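Local coordinates for fumarate lyase (Mesorhizobium sp., PDB 3C8T), which belongs to the fumarate lyase superfamily, whose members are mostly helical and assemble as homotetramers around a long central bundle of helices, at residues A13-M17 with L122-R126; A135-R139 with F160-A165; V241-L245 with A332-L336; V365-M371 with L422-Y428. One frame throughout, in Å; residues are numbered along the deposited sequence.

Contact 1: A13-M17 with L122-R126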
# COMPACT_ATOMS: atom_id res chain seq x y z
N ALA A 13 -13.33 -15.34 2.86
CA ALA A 13 -14.07 -15.06 1.60
C ALA A 13 -15.48 -15.70 1.57
O ALA A 13 -15.70 -16.80 2.11
CB ALA A 13 -13.24 -15.51 0.39
N ASP A 14 -16.45 -14.98 0.99
CA ASP A 14 -17.86 -15.42 0.96
C ASP A 14 -18.11 -16.27 -0.28
O ASP A 14 -17.87 -15.83 -1.40
CB ASP A 14 -18.80 -14.21 1.02
CG ASP A 14 -20.30 -14.59 0.95
OD1 ASP A 14 -20.65 -15.79 0.99
OD2 ASP A 14 -21.14 -13.65 0.83
N ASP A 15 -18.57 -17.50 -0.07
CA ASP A 15 -18.88 -18.45 -1.15
C ASP A 15 -19.98 -17.97 -2.11
O ASP A 15 -19.87 -18.17 -3.32
CB ASP A 15 -19.26 -19.82 -0.57
CG ASP A 15 -18.04 -20.61 -0.12
OD1 ASP A 15 -16.90 -20.08 -0.19
OD2 ASP A 15 -18.22 -21.78 0.28
N LYS A 16 -21.02 -17.34 -1.57
CA LYS A 16 -22.05 -16.70 -2.40
C LYS A 16 -21.48 -15.62 -3.33
O LYS A 16 -21.86 -15.50 -4.51
CB LYS A 16 -23.10 -16.07 -1.52
CG LYS A 16 -23.97 -17.07 -0.81
CD LYS A 16 -25.07 -16.33 -0.08
CE LYS A 16 -26.07 -17.31 0.53
NZ LYS A 16 -25.45 -18.08 1.66
N MET A 17 -20.51 -14.88 -2.81
CA MET A 17 -19.87 -13.83 -3.55
C MET A 17 -18.87 -14.43 -4.54
O MET A 17 -18.73 -13.95 -5.64
CB MET A 17 -19.28 -12.81 -2.57
CG MET A 17 -19.06 -11.45 -3.13
SD MET A 17 -20.46 -10.57 -3.78
CE MET A 17 -20.84 -9.46 -2.41
N LEU A 122 -25.97 -7.85 -2.10
CA LEU A 122 -25.52 -8.74 -1.05
C LEU A 122 -24.73 -7.97 0.04
O LEU A 122 -24.92 -8.21 1.23
CB LEU A 122 -24.70 -9.90 -1.65
CG LEU A 122 -24.03 -10.85 -0.66
CD1 LEU A 122 -25.07 -11.42 0.38
CD2 LEU A 122 -23.34 -12.00 -1.45
N ILE A 123 -23.85 -7.06 -0.37
CA ILE A 123 -23.19 -6.17 0.59
C ILE A 123 -24.21 -5.36 1.42
O ILE A 123 -24.10 -5.29 2.64
CB ILE A 123 -22.21 -5.19 -0.13
CG1 ILE A 123 -21.03 -5.95 -0.75
CG2 ILE A 123 -21.75 -4.09 0.83
CD1 ILE A 123 -20.15 -6.75 0.24
N SER A 124 -25.20 -4.78 0.76
CA SER A 124 -26.21 -4.00 1.46
C SER A 124 -26.95 -4.83 2.53
O SER A 124 -27.17 -4.37 3.66
CB SER A 124 -27.18 -3.39 0.44
OG SER A 124 -28.25 -2.76 1.10
N ARG A 125 -27.33 -6.05 2.14
CA ARG A 125 -27.99 -7.03 3.00
C ARG A 125 -27.12 -7.34 4.25
O ARG A 125 -27.61 -7.42 5.37
CB ARG A 125 -28.14 -8.29 2.14
CG ARG A 125 -29.32 -9.10 2.33
CD ARG A 125 -28.91 -10.45 2.89
NE ARG A 125 -28.42 -11.47 1.96
CZ ARG A 125 -27.68 -12.49 2.39
NH1 ARG A 125 -27.39 -12.56 3.68
NH2 ARG A 125 -27.25 -13.45 1.58
N ARG A 126 -25.82 -7.52 4.06
CA ARG A 126 -24.94 -7.82 5.19
C ARG A 126 -24.72 -6.58 6.10
O ARG A 126 -24.67 -6.70 7.33
CB ARG A 126 -23.61 -8.40 4.72
CG ARG A 126 -23.73 -9.57 3.75
CD ARG A 126 -22.62 -10.52 4.06
NE ARG A 126 -22.60 -11.71 3.22
CZ ARG A 126 -23.25 -12.84 3.49
NH1 ARG A 126 -24.03 -12.94 4.56
NH2 ARG A 126 -23.16 -13.86 2.66
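D14 and R126 close this contact with a salt bridge, and the aspartate is the side chain to follow. Its CB packs on the backbone of G334. From there CG runs trans to the backbone N (chi1 178°), which carries the carboxylate out toward helix 104-140. OD1 turns back and accepts a weak capping bond from K16 N at 3.0 Å, as befits a residue at the N-cap of helix 15-20. OD2 does the heavier work. R126 NH2 reaches OD2 at 2.7 Å, lying well above the carboxylate plane, while R126 NE adds a longer, weak bond. The S333 hydroxyl bonds to OD2 and to R126 NE alike, so the serine ties acid and base together. The two flat groups are turned 63° apart, and a single oxygen serves the guanidinium. Beside this polar pair, M17 CE rests against L122 CD2 (3.7 Å) and I123 CD1 (3.9 Å). K16 lays its CD at the edge of the R125 guanidinium. Helix 315-344 packs S333 and F329 against M17 and supplies E340 as a second partner for R126, while helix 160-185 backs I123 through L178.

Contact 2: A135-R139 with F160-A165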
# COMPACT_ATOMS: atom_id res chain seq x y z
N ALA A 135 -27.64 -2.55 16.81
CA ALA A 135 -28.74 -1.88 17.50
C ALA A 135 -29.27 -2.73 18.70
O ALA A 135 -29.56 -2.21 19.77
CB ALA A 135 -29.84 -1.54 16.52
N ALA A 136 -29.33 -4.04 18.54
CA ALA A 136 -29.75 -4.89 19.67
C ALA A 136 -28.77 -4.76 20.82
O ALA A 136 -29.17 -4.58 21.96
CB ALA A 136 -29.92 -6.37 19.24
N LEU A 137 -27.48 -4.84 20.52
CA LEU A 137 -26.45 -4.73 21.57
C LEU A 137 -26.51 -3.36 22.24
O LEU A 137 -26.44 -3.26 23.44
CB LEU A 137 -25.04 -4.97 21.02
CG LEU A 137 -24.69 -6.38 20.55
CD1 LEU A 137 -23.39 -6.34 19.75
CD2 LEU A 137 -24.54 -7.35 21.73
N ALA A 138 -26.64 -2.32 21.43
CA ALA A 138 -26.71 -0.96 21.94
C ALA A 138 -27.90 -0.80 22.89
O ALA A 138 -27.79 -0.19 23.96
CB ALA A 138 -26.83 0.00 20.80
N ARG A 139 -29.06 -1.34 22.48
CA ARG A 139 -30.31 -1.23 23.23
C ARG A 139 -30.20 -2.04 24.53
O ARG A 139 -30.30 -1.47 25.63
CB ARG A 139 -31.48 -1.69 22.38
CG ARG A 139 -32.83 -1.45 22.95
CD ARG A 139 -33.94 -1.97 21.94
NE ARG A 139 -33.52 -3.00 20.94
CZ ARG A 139 -33.46 -2.80 19.61
NH1 ARG A 139 -33.74 -1.61 19.08
NH2 ARG A 139 -33.10 -3.80 18.81
N PHE A 160 -21.46 -0.49 27.75
CA PHE A 160 -21.21 -1.30 26.60
C PHE A 160 -22.18 -0.92 25.43
O PHE A 160 -21.79 -0.96 24.28
CB PHE A 160 -21.25 -2.78 26.91
CG PHE A 160 -21.03 -3.64 25.69
CD1 PHE A 160 -19.79 -3.70 25.07
CD2 PHE A 160 -22.10 -4.33 25.11
CE1 PHE A 160 -19.58 -4.44 23.92
CE2 PHE A 160 -21.92 -5.09 23.94
CZ PHE A 160 -20.64 -5.14 23.34
N GLY A 161 -23.42 -0.56 25.74
CA GLY A 161 -24.35 -0.11 24.68
C GLY A 161 -23.82 1.15 24.02
O GLY A 161 -24.00 1.34 22.82
N TYR A 162 -23.18 2.03 24.80
CA TYR A 162 -22.53 3.20 24.26
C TYR A 162 -21.47 2.80 23.20
O TYR A 162 -21.52 3.29 22.06
CB TYR A 162 -21.98 4.14 25.34
CG TYR A 162 -20.99 5.16 24.76
CD1 TYR A 162 -21.42 6.39 24.28
CD2 TYR A 162 -19.61 4.84 24.66
CE1 TYR A 162 -20.50 7.29 23.72
CE2 TYR A 162 -18.69 5.72 24.11
CZ TYR A 162 -19.14 6.94 23.63
OH TYR A 162 -18.20 7.79 23.08
N LYS A 163 -20.56 1.88 23.57
CA LYS A 163 -19.59 1.31 22.61
C LYS A 163 -20.25 0.75 21.36
O LYS A 163 -19.79 0.99 20.26
CB LYS A 163 -18.72 0.20 23.24
CG LYS A 163 -17.66 0.71 24.19
CD LYS A 163 -16.58 -0.39 24.53
CE LYS A 163 -15.80 -0.89 23.28
NZ LYS A 163 -15.35 0.32 22.50
N ALA A 164 -21.30 -0.06 21.53
CA ALA A 164 -22.01 -0.61 20.38
C ALA A 164 -22.64 0.49 19.53
O ALA A 164 -22.70 0.36 18.30
CB ALA A 164 -23.06 -1.65 20.82
N ALA A 165 -23.09 1.59 20.15
CA ALA A 165 -23.72 2.68 19.40
C ALA A 165 -22.73 3.41 18.52
O ALA A 165 -23.11 3.89 17.43
CB ALA A 165 -24.40 3.67 20.33
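L137 and F160 cross at a slant, with L137 CD2 meeting the edge of the ring, near its plane, 4.1 Å from F160 CE2. The phenylalanine swings its ring away from its own backbone N (chi1 178°) and so brings that rim round to the leucine. Further along, A164 points its methyl toward the opposing helix, where CB sits 3.7 Å from A138 N and 3.9 Å from L137 CB. A138 lies alongside rather than facing in; its CB comes 3.7 Å from G161 O and lies near the methyls of A164 and A165. These small residues belong to a pair of nearly antiparallel helices, 152° between their directions and 7.5 Å between axes, joined by the small three-stranded antiparallel sheet of strands 145-150, 153-155 and 157-159. Helix 160-185 starts directly after the last of those strands. At G161 the backbones come especially close, with the CA atoms of A138 and G161 3.7 Å apart, and G161 CA makes a CA-H...O contact to A138 O at 3.5 Å. On helix 160-185, K163 forms a salt bridge with E312 of the second subunit.

Contact 3: V241-L245 with A332-L336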
# COMPACT_ATOMS: atom_id res chain seq x y z
N VAL A 241 -15.73 0.16 4.77
CA VAL A 241 -16.54 -0.73 5.60
C VAL A 241 -15.66 -1.73 6.38
O VAL A 241 -15.88 -1.95 7.57
CB VAL A 241 -17.56 -1.49 4.76
CG1 VAL A 241 -18.37 -2.49 5.60
CG2 VAL A 241 -18.48 -0.53 4.05
N SER A 242 -14.66 -2.30 5.71
CA SER A 242 -13.74 -3.28 6.29
C SER A 242 -12.97 -2.64 7.44
O SER A 242 -12.77 -3.27 8.48
CB SER A 242 -12.77 -3.81 5.23
OG SER A 242 -13.53 -4.43 4.18
N GLY A 243 -12.57 -1.40 7.26
CA GLY A 243 -11.92 -0.66 8.33
C GLY A 243 -12.77 -0.53 9.56
O GLY A 243 -12.25 -0.67 10.65
N SER A 244 -14.07 -0.26 9.38
CA SER A 244 -14.99 -0.16 10.51
C SER A 244 -15.20 -1.51 11.17
O SER A 244 -15.31 -1.57 12.38
CB SER A 244 -16.35 0.44 10.11
OG SER A 244 -16.19 1.76 9.59
N LEU A 245 -15.25 -2.59 10.40
CA LEU A 245 -15.21 -3.94 10.98
C LEU A 245 -13.92 -4.20 11.76
O LEU A 245 -13.96 -4.72 12.88
CB LEU A 245 -15.40 -4.99 9.91
CG LEU A 245 -16.77 -4.98 9.25
CD1 LEU A 245 -16.73 -5.94 8.08
CD2 LEU A 245 -17.87 -5.40 10.27
N ALA A 332 -14.71 -8.74 1.39
CA ALA A 332 -15.54 -7.84 2.18
C ALA A 332 -16.87 -8.46 2.63
O ALA A 332 -17.33 -8.23 3.73
CB ALA A 332 -15.78 -6.49 1.45
N SER A 333 -17.47 -9.26 1.75
CA SER A 333 -18.67 -10.01 2.06
C SER A 333 -18.45 -11.05 3.14
O SER A 333 -19.32 -11.24 4.00
CB SER A 333 -19.19 -10.70 0.78
OG SER A 333 -20.56 -11.10 0.92
N GLY A 334 -17.32 -11.74 3.10
CA GLY A 334 -17.04 -12.77 4.10
C GLY A 334 -16.80 -12.22 5.48
O GLY A 334 -17.28 -12.78 6.47
N ILE A 335 -16.04 -11.13 5.58
CA ILE A 335 -15.84 -10.48 6.90
C ILE A 335 -17.11 -9.78 7.44
O ILE A 335 -17.35 -9.79 8.67
CB ILE A 335 -14.53 -9.58 6.98
CG1 ILE A 335 -14.64 -8.32 6.14
CG2 ILE A 335 -13.30 -10.38 6.57
CD1 ILE A 335 -13.38 -7.51 6.17
N LEU A 336 -17.93 -9.19 6.55
CA LEU A 336 -19.29 -8.78 6.99
C LEU A 336 -20.10 -9.94 7.51
O LEU A 336 -20.80 -9.79 8.51
CB LEU A 336 -20.11 -8.07 5.93
CG LEU A 336 -19.73 -6.62 5.66
CD1 LEU A 336 -20.08 -6.34 4.21
CD2 LEU A 336 -20.36 -5.60 6.66
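L245 meets both I335 and L336, filling the seam between two long helices, 229-255 and 315-344, of the central helical bundle that defines the fumarate lyase fold. The short segments run in roughly the same direction, 31° apart, with axes separated by 10.3 Å, so side chains rather than backbones make the join. L245 keeps CG opposite its carbonyl carbon and extends beyond, which drives CD1 into the notch between the two opposing residues: 3.7 Å from I335 CG1, 3.8 Å from L336 N and 3.9 Å from L336 CD2. I335 is the unusual one. Its CG1 occupies the crowded position between backbone N and carbonyl carbon (chi1 69°), uncommon for a helical isoleucine, and the chain then runs straight out (chi2 -177°) toward helix 229-255. That path lays CG1 across L245 and delivers CD1 to S242. The serine thus has a methyl of I335 against it, with A332 CB also near its hydroxyl. Its polar end is satisfied on its own helix, where OG bonds to L238 O one turn back, so it faces the seam without needing a polar partner there. Around this layer, I289 of helix 284-306 lies against both L245 and I335, while F171 of helix 160-185 touches L245. All six residues that meet across the seam are buried. At the remaining corner V241 and L336 cross at about a right angle, V241 CG1 standing 3.8 Å from L336 CD2.

Contact 4: V365-M371 with L422-Y428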
# COMPACT_ATOMS: atom_id res chain seq x y z
N VAL A 365 -12.90 7.75 38.51
CA VAL A 365 -13.85 8.87 38.68
C VAL A 365 -13.28 10.02 39.59
O VAL A 365 -14.02 10.86 40.12
CB VAL A 365 -15.29 8.41 39.11
CG1 VAL A 365 -15.96 7.63 37.95
CG2 VAL A 365 -15.30 7.57 40.42
N ALA A 366 -11.95 10.10 39.69
CA ALA A 366 -11.31 11.29 40.27
C ALA A 366 -11.93 12.58 39.72
O ALA A 366 -12.24 13.50 40.48
CB ALA A 366 -9.82 11.26 40.00
N GLU A 367 -12.13 12.64 38.38
CA GLU A 367 -12.76 13.80 37.73
C GLU A 367 -14.10 14.23 38.37
O GLU A 367 -14.36 15.43 38.50
CB GLU A 367 -13.01 13.52 36.23
CG GLU A 367 -13.29 14.82 35.44
CD GLU A 367 -13.88 14.59 34.04
OE1 GLU A 367 -13.15 14.85 33.03
OE2 GLU A 367 -15.07 14.16 33.94
N ALA A 368 -14.94 13.26 38.75
CA ALA A 368 -16.21 13.54 39.44
C ALA A 368 -16.02 14.24 40.81
O ALA A 368 -16.86 15.05 41.22
CB ALA A 368 -17.01 12.24 39.63
N VAL A 369 -14.97 13.88 41.56
CA VAL A 369 -14.67 14.61 42.80
C VAL A 369 -14.20 16.04 42.48
O VAL A 369 -14.71 16.99 43.09
CB VAL A 369 -13.67 13.86 43.70
CG1 VAL A 369 -13.45 14.61 45.03
CG2 VAL A 369 -14.11 12.38 43.93
N MET A 370 -13.28 16.20 41.53
CA MET A 370 -12.86 17.53 41.02
C MET A 370 -14.06 18.42 40.66
O MET A 370 -14.19 19.54 41.17
CB MET A 370 -11.96 17.41 39.79
CG MET A 370 -10.56 16.84 40.03
SD MET A 370 -9.62 16.45 38.51
CE MET A 370 -8.34 15.39 39.18
N MET A 371 -14.94 17.93 39.78
CA MET A 371 -16.18 18.63 39.38
C MET A 371 -16.95 19.09 40.63
O MET A 371 -17.40 20.23 40.73
CB MET A 371 -17.05 17.70 38.50
CG MET A 371 -18.40 18.28 37.97
SD MET A 371 -19.62 17.02 37.47
CE MET A 371 -19.64 15.99 38.96
N LEU A 422 -19.54 9.97 44.88
CA LEU A 422 -18.67 10.50 43.81
C LEU A 422 -17.56 9.53 43.39
O LEU A 422 -17.11 9.58 42.25
CB LEU A 422 -18.06 11.84 44.21
CG LEU A 422 -19.07 12.99 44.37
CD1 LEU A 422 -18.48 14.12 45.21
CD2 LEU A 422 -19.54 13.49 43.01
N THR A 423 -17.13 8.69 44.32
CA THR A 423 -16.13 7.68 44.04
C THR A 423 -16.70 6.36 43.55
O THR A 423 -15.92 5.46 43.25
CB THR A 423 -15.14 7.47 45.23
OG1 THR A 423 -15.86 7.13 46.43
CG2 THR A 423 -14.32 8.73 45.45
N ASP A 424 -18.02 6.24 43.44
CA ASP A 424 -18.67 5.08 42.78
C ASP A 424 -18.79 5.32 41.28
O ASP A 424 -19.57 6.17 40.84
CB ASP A 424 -20.07 4.81 43.34
CG ASP A 424 -20.71 3.51 42.77
OD1 ASP A 424 -20.26 2.95 41.73
OD2 ASP A 424 -21.71 3.06 43.38
N PRO A 425 -18.04 4.56 40.48
CA PRO A 425 -18.06 4.78 39.02
C PRO A 425 -19.44 4.70 38.37
O PRO A 425 -19.69 5.37 37.35
CB PRO A 425 -17.09 3.69 38.48
CG PRO A 425 -17.06 2.67 39.55
CD PRO A 425 -17.15 3.45 40.84
N ARG A 426 -20.35 3.93 38.96
CA ARG A 426 -21.71 3.77 38.39
C ARG A 426 -22.47 5.10 38.34
O ARG A 426 -23.42 5.23 37.56
CB ARG A 426 -22.50 2.69 39.13
N ASN A 427 -22.04 6.08 39.12
CA ASN A 427 -22.71 7.38 39.19
C ASN A 427 -22.21 8.40 38.18
O ASN A 427 -22.66 9.54 38.20
CB ASN A 427 -22.63 8.01 40.60
CG ASN A 427 -23.35 7.17 41.64
OD1 ASN A 427 -24.40 6.61 41.35
ND2 ASN A 427 -22.78 7.06 42.83
N TYR A 428 -21.28 8.01 37.31
CA TYR A 428 -20.63 9.00 36.42
C TYR A 428 -20.65 8.65 34.94
O TYR A 428 -19.60 8.55 34.30
CB TYR A 428 -19.20 9.20 36.90
CG TYR A 428 -18.60 10.52 36.52
CD1 TYR A 428 -19.23 11.71 36.86
CD2 TYR A 428 -17.37 10.59 35.83
CE1 TYR A 428 -18.67 12.92 36.53
CE2 TYR A 428 -16.80 11.81 35.52
CZ TYR A 428 -17.46 12.98 35.86
OH TYR A 428 -16.90 14.23 35.57
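V365, A368, L422 and Y428 form the apolar centre, where the first turn of helix 366-377 is wrapped by the loop between helices 416-422 and 432-440 in the all-helical C-terminal region. V365, at the N-cap position, divides its branches: CG2 presses on the backbone oxygens of L422 (3.3 Å) and T423, while CG1 meets P425 CA (3.7 Å) and Y428 CB. A368 CB sits over one face of the tyrosine ring, 3.6 Å from its centroid and 14° off the normal, a CH-pi contact. L422 CD2 reaches A368 O, and V369 CG2 touches both L422 CB and T423 CG2. The loop keeps its shape partly through an Asx turn, R426 N donating to D424 OD1 at 2.9 Å. Farther out, S199 of the second subunit packs on E367 and Y428, and L156 of the same chain touches both as well. At the polar edge E367 stretches out in an extended chain and brings its carboxylate to the tyrosine's rim, the two planes 81° apart. There Y428 OH donates to E367 OE2, which lies near the ring plane at a modelled 2.5 Å, short enough to make the exact length doubtful.

Contacts 1 and 3 are directly joined: their centres are about 10 Å apart, and R126 CB packs on L336 CB at 3.7 Å, so helix 315-344 faces helix 229-255 with one flank and helices 15-20 and 104-140 with another. Contact 2 uses helix 104-140 as well, farther along it, with its centre about 24 Å from that of contact 1 and about 19 Å from that of contact 3. Contact 4 stands apart in the C-terminal region, its centre about 46 Å from that of contact 1, though its nearest atoms come within about 10 Å of contact 2. Contacts 2, 3 and 4 all touch the second subunit; contact 1 touches no other chain of the tetramer.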